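Local coordinates for protein acyl-coenzyme A oxidase acox-1.2 (Caenorhabditis elegans, PDB 5K3J) that catalyses the FAD-dependent desaturation, with oxygen as acceptor, that begins peroxisomal beta-oxidation of CoA-linked ascaroside pheromones with a five-carbon omega side chain, at residues Ile88-Asn92 against Glu136-Arg140; Pro463-Tyr467 against His530-Phe534. All coordinates share one frame; numbering follows the deposited sequence.

Interaction 1: Ile88-Asn92 against Glu136-Arg140; sequences IDRDN and ERARR
Arg90 reaches Glu136 in a loose, charge-dominated surface contact that sets the turn between helices 84-87 and 93-103 against the C-terminal end of helix 128-139, all within the helical N-terminal region of this acyl-CoA oxidase. The evidence for looseness is metric: the salt bridge is long, NH1 of Arg90 to OE2 of Glu136 measuring 3.7 Å, and the two segments bury 194 Å² in all. Its orientation is nonetheless orderly, since OE2 lies at the guanidinium edge, in plane, and the carboxylate is tilted from that plane by only 20°. With CG anti to the backbone N (chi1 179°), the Arg90 chain heads across to the helix end and then bends at chi3, which lays one guanidinium face near O of Arg139 and CA of Arg140; CD of Arg90 is 3.7 Å from O of Arg139. Asp91 adds charge without a directed bond: its OD1 stands 4.2 Å from NE of Arg139, well out of the guanidinium plane. With an alanine here in place of Arg90, Glu136 would probably lose this cationic mate and a gap would open over the carbonyl of Arg139. The guanidinium of Arg140 is engaged by Glu142 and by the backbone O of Ala662 of the second subunit. The turn, type I from Asp89 to Asn92, ends at the N-cap of helix 93-103, while the opposing helix end rests on helix 112-125 through Ala138 and Arg139, which both touch Ile119.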
loop_
_atom_site.group_PDB
_atom_site.type_symbol
_atom_site.label_atom_id
_atom_site.label_comp_id
_atom_site.label_asym_id
_atom_site.label_seq_id
_atom_site.Cartn_x
_atom_site.Cartn_y
_atom_site.Cartn_z
ATOM N N ILE A 88 -20.293 -2.835 -28.888
ATOM C CA ILE A 88 -21.072 -1.918 -28.051
ATOM C C ILE A 88 -21.642 -0.690 -28.759
ATOM O O ILE A 88 -21.380 -0.443 -29.938
ATOM C CB ILE A 88 -20.238 -1.360 -26.873
ATOM C CG1 ILE A 88 -19.102 -0.473 -27.397
ATOM C CG2 ILE A 88 -19.723 -2.468 -25.965
ATOM C CD1 ILE A 88 -18.439 0.360 -26.321
ATOM N N ASP A 89 -22.420 0.078 -27.999
ATOM C CA ASP A 89 -22.846 1.417 -28.383
ATOM C C ASP A 89 -21.723 2.385 -28.021
ATOM O O ASP A 89 -21.503 2.672 -26.844
ATOM C CB ASP A 89 -24.154 1.783 -27.676
ATOM C CG ASP A 89 -24.625 3.193 -27.981
ATOM O OD1 ASP A 89 -24.168 3.785 -28.982
ATOM O OD2 ASP A 89 -25.471 3.704 -27.216
ATOM N N ARG A 90 -21.012 2.868 -29.038
ATOM C CA ARG A 90 -19.782 3.636 -28.852
ATOM C C ARG A 90 -19.906 4.779 -27.847
ATOM O O ARG A 90 -18.998 5.015 -27.050
ATOM C CB ARG A 90 -19.309 4.199 -30.193
ATOM C CG ARG A 90 -18.049 5.042 -30.083
ATOM C CD ARG A 90 -17.988 6.108 -31.164
ATOM N NE ARG A 90 -17.658 5.558 -32.473
ATOM C CZ ARG A 90 -17.575 6.286 -33.582
ATOM N NH1 ARG A 90 -17.803 7.595 -33.535
ATOM N NH2 ARG A 90 -17.267 5.710 -34.736
ATOM N N ASP A 91 -21.032 5.480 -27.883
ATOM C CA ASP A 91 -21.228 6.643 -27.029
ATOM C C ASP A 91 -22.014 6.293 -25.770
ATOM O O ASP A 91 -22.588 7.166 -25.118
ATOM C CB ASP A 91 -21.921 7.759 -27.810
ATOM C CG ASP A 91 -21.068 8.272 -28.951
ATOM O OD1 ASP A 91 -19.845 8.004 -28.936
ATOM O OD2 ASP A 91 -21.609 8.940 -29.856
ATOM N N ASN A 92 -22.033 5.006 -25.444
ATOM C CA ASN A 92 -22.561 4.530 -24.173
ATOM C C ASN A 92 -21.399 4.330 -23.205
ATOM O O ASN A 92 -20.678 3.334 -23.293
ATOM C CB ASN A 92 -23.340 3.226 -24.369
ATOM C CG ASN A 92 -24.084 2.788 -23.121
ATOM O OD1 ASN A 92 -23.832 3.279 -22.022
ATOM N ND2 ASN A 92 -25.006 1.848 -23.289
ATOM N N GLU A 136 -15.933 15.444 -32.405
ATOM C CA GLU A 136 -16.311 14.236 -33.125
ATOM C C GLU A 136 -15.070 13.538 -33.663
ATOM O O GLU A 136 -15.060 12.323 -33.822
ATOM C CB GLU A 136 -17.298 14.541 -34.253
ATOM C CG GLU A 136 -18.033 13.303 -34.773
ATOM C CD GLU A 136 -18.624 12.435 -33.662
ATOM O OE1 GLU A 136 -19.083 12.984 -32.634
ATOM O OE2 GLU A 136 -18.626 11.194 -33.817
ATOM N N ARG A 137 -14.020 14.304 -33.934
ATOM C CA ARG A 137 -12.752 13.709 -34.344
ATOM C C ARG A 137 -12.171 12.874 -33.209
ATOM O O ARG A 137 -11.589 11.812 -33.435
ATOM C CB ARG A 137 -11.750 14.780 -34.767
ATOM C CG ARG A 137 -12.063 15.449 -36.090
ATOM C CD ARG A 137 -10.799 16.084 -36.671
ATOM N NE ARG A 137 -9.846 15.070 -37.116
ATOM C CZ ARG A 137 -8.555 15.307 -37.345
ATOM N NH1 ARG A 137 -8.054 16.525 -37.155
ATOM N NH2 ARG A 137 -7.760 14.324 -37.756
ATOM N N ALA A 138 -12.327 13.371 -31.987
ATOM C CA ALA A 138 -11.893 12.656 -30.795
ATOM C C ALA A 138 -12.672 11.353 -30.622
ATOM O O ALA A 138 -12.087 10.297 -30.378
ATOM C CB ALA A 138 -12.056 13.535 -29.566
ATOM N N ARG A 139 -13.993 11.431 -30.762
ATOM C CA ARG A 139 -14.867 10.285 -30.526
ATOM C C ARG A 139 -14.656 9.163 -31.543
ATOM O O ARG A 139 -14.851 7.987 -31.229
ATOM C CB ARG A 139 -16.332 10.728 -30.534
ATOM C CG ARG A 139 -16.817 11.297 -29.198
ATOM C CD ARG A 139 -18.109 12.113 -29.339
ATOM N NE ARG A 139 -18.954 11.990 -28.152
ATOM C CZ ARG A 139 -19.928 12.839 -27.823
ATOM N NH1 ARG A 139 -20.185 13.898 -28.583
ATOM N NH2 ARG A 139 -20.646 12.635 -26.726
ATOM N N ARG A 140 -14.260 9.532 -32.757
ATOM C CA ARG A 140 -13.976 8.552 -33.802
ATOM C C ARG A 140 -12.527 8.088 -33.697
ATOM O O ARG A 140 -12.030 7.350 -34.547
ATOM C CB ARG A 140 -14.240 9.149 -35.185
ATOM C CG ARG A 140 -15.446 10.072 -35.242
ATOM C CD ARG A 140 -15.602 10.693 -36.620
ATOM N NE ARG A 140 -16.331 9.821 -37.535
ATOM C CZ ARG A 140 -15.806 9.279 -38.629
ATOM N NH1 ARG A 140 -14.542 9.520 -38.949
ATOM N NH2 ARG A 140 -16.544 8.496 -39.404
#

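Interaction 2: Pro463-Tyr467 against His530-Phe534; sequences PVASY and HTRLF
Tyr467 and His530 join the loop between helices 435-450 and 481-507 to helix 520-543, within the all-helical C-terminal part of the acyl-CoA oxidase fold. Their polar link is a hydrogen bond between OH of Tyr467 and ND1 of His530, 2.7 Å long. The hydroxyl comes to the imidazole obliquely, and the two ring planes are inclined at 38°. Torsions explain how the groups meet: Tyr467 carries CG between its backbone N and carbonyl carbon (chi1 77°), which swings the phenol off the loop toward the helix, whereas His530 has CG anti to the backbone N, extending the imidazole from the helix flank to the hydroxyl. Leu533, one turn further on, lies over one face of the phenol. Its CD2 lies 3.7 Å from the Tyr467 ring centroid and 14° from the ring normal, the geometry of a CH-pi contact, and is nearest to CZ of that ring at 3.6 Å. The face contact and the hydrogen bond together probably restrict rotation of the phenol. At the NE2 corner of the imidazole, Val464 packs its CG1 branch, which also approaches CD1 of Phe534 at 4.3 Å. Around this pair, Leu446 of helix 435-450 touches His530, and Ala491 of helix 481-507 touches Tyr467. The His530 side chain is about 11 Å from a bound ATP, too far to touch it, and about 6 Å from the side chain of Ser527, an ATP-binding residue. At the imidazole edge, CG1 of Val464 sits near the ring plane, 3.5 Å from NE2 of His530.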
loop_
_atom_site.group_PDB
_atom_site.type_symbol
_atom_site.label_atom_id
_atom_site.label_comp_id
_atom_site.label_asym_id
_atom_site.label_seq_id
_atom_site.Cartn_x
_atom_site.Cartn_y
_atom_site.Cartn_z
ATOM N N PRO A 463 -29.710 19.862 1.241
ATOM C CA PRO A 463 -30.159 18.688 1.999
ATOM C C PRO A 463 -28.987 17.919 2.600
ATOM O O PRO A 463 -29.121 17.296 3.653
ATOM C CB PRO A 463 -30.885 17.840 0.947
ATOM C CG PRO A 463 -31.124 18.762 -0.218
ATOM C CD PRO A 463 -29.991 19.730 -0.198
ATOM N N VAL A 464 -27.844 17.969 1.926
ATOM C CA VAL A 464 -26.646 17.288 2.399
ATOM C C VAL A 464 -26.133 17.948 3.676
ATOM O O VAL A 464 -25.657 17.274 4.590
ATOM C CB VAL A 464 -25.532 17.298 1.332
ATOM C CG1 VAL A 464 -24.347 16.465 1.790
ATOM C CG2 VAL A 464 -26.059 16.784 0.001
ATOM N N ALA A 465 -26.243 19.270 3.736
ATOM C CA ALA A 465 -25.741 20.031 4.876
ATOM C C ALA A 465 -26.801 20.218 5.961
ATOM O O ALA A 465 -26.470 20.504 7.111
ATOM C CB ALA A 465 -25.221 21.381 4.412
ATOM N N SER A 466 -28.065 20.050 5.573
ATOM C CA SER A 466 -29.231 20.238 6.441
ATOM C C SER A 466 -29.050 19.813 7.895
ATOM O O SER A 466 -29.384 20.563 8.814
ATOM C CB SER A 466 -30.425 19.477 5.865
ATOM O OG SER A 466 -31.307 19.066 6.897
ATOM N N TYR A 467 -28.515 18.611 8.095
ATOM C CA TYR A 467 -28.421 18.008 9.422
ATOM C C TYR A 467 -27.555 18.809 10.390
ATOM O O TYR A 467 -27.542 18.531 11.589
ATOM C CB TYR A 467 -27.870 16.580 9.313
ATOM C CG TYR A 467 -26.376 16.517 9.078
ATOM C CD1 TYR A 467 -25.847 16.629 7.798
ATOM C CD2 TYR A 467 -25.492 16.341 10.138
ATOM C CE1 TYR A 467 -24.479 16.572 7.583
ATOM C CE2 TYR A 467 -24.126 16.285 9.932
ATOM C CZ TYR A 467 -23.625 16.400 8.652
ATOM O OH TYR A 467 -22.264 16.342 8.444
ATOM N N HIS A 530 -18.261 13.651 7.752
ATOM C CA HIS A 530 -19.385 14.085 6.925
ATOM C C HIS A 530 -19.652 13.133 5.755
ATOM O O HIS A 530 -20.795 12.745 5.516
ATOM C CB HIS A 530 -19.133 15.500 6.398
ATOM C CG HIS A 530 -20.222 16.020 5.510
ATOM N ND1 HIS A 530 -21.213 16.865 5.962
ATOM C CD2 HIS A 530 -20.473 15.814 4.196
ATOM C CE1 HIS A 530 -22.027 17.159 4.964
ATOM N NE2 HIS A 530 -21.602 16.532 3.881
ATOM N N THR A 531 -18.597 12.754 5.034
ATOM C CA THR A 531 -18.742 11.887 3.861
ATOM C C THR A 531 -19.050 10.444 4.223
ATOM O O THR A 531 -19.660 9.719 3.439
ATOM C CB THR A 531 -17.478 11.872 2.986
ATOM O OG1 THR A 531 -16.576 10.863 3.457
ATOM C CG2 THR A 531 -16.799 13.213 3.002
ATOM N N ARG A 532 -18.596 10.014 5.393
ATOM C CA ARG A 532 -18.887 8.663 5.834
ATOM C C ARG A 532 -20.367 8.560 6.151
ATOM O O ARG A 532 -20.993 7.526 5.923
ATOM C CB ARG A 532 -18.041 8.279 7.047
ATOM C CG ARG A 532 -16.584 8.002 6.715
ATOM C CD ARG A 532 -16.127 6.684 7.309
ATOM N NE ARG A 532 -15.020 6.862 8.240
ATOM C CZ ARG A 532 -14.453 5.870 8.916
ATOM N NH1 ARG A 532 -14.890 4.627 8.762
ATOM N NH2 ARG A 532 -13.448 6.116 9.747
ATOM N N LEU A 533 -20.921 9.648 6.674
ATOM C CA LEU A 533 -22.355 9.741 6.900
ATOM C C LEU A 533 -23.098 9.604 5.580
ATOM O O LEU A 533 -24.091 8.882 5.492
ATOM C CB LEU A 533 -22.713 11.064 7.584
ATOM C CG LEU A 533 -24.174 11.528 7.545
ATOM C CD1 LEU A 533 -25.114 10.506 8.173
ATOM C CD2 LEU A 533 -24.322 12.876 8.233
ATOM N N PHE A 534 -22.605 10.291 4.553
ATOM C CA PHE A 534 -23.254 10.286 3.245
ATOM C C PHE A 534 -23.229 8.909 2.592
ATOM O O PHE A 534 -24.233 8.467 2.036
ATOM C CB PHE A 534 -22.592 11.305 2.316
ATOM C CG PHE A 534 -23.263 11.422 0.976
ATOM C CD1 PHE A 534 -24.302 12.316 0.782
ATOM C CD2 PHE A 534 -22.854 10.633 -0.089
ATOM C CE1 PHE A 534 -24.923 12.421 -0.448
ATOM C CE2 PHE A 534 -23.469 10.733 -1.317
ATOM C CZ PHE A 534 -24.508 11.631 -1.498
#

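Overall arrangement
Both segments of interaction 1 precede those of interaction 2 in the sequence. Their centres are about 36 Å apart and their nearest atoms about 22 Å, so neither touches the other. They use different helices: interaction 1 belongs to the N-terminal region, around helices 84-87, 93-103 and 128-139, whereas interaction 2 ties the loop after helix 435-450 to helix 520-543. They are thus independent packing points in the N-terminal and C-terminal helical regions, a surface contact of charged side chains and a buried one. Interaction 1 lies away from the known FAD, substrate and ATP sites but beside the second subunit; interaction 2 is touched by no other chain, although its helix also carries ATP-binding residues.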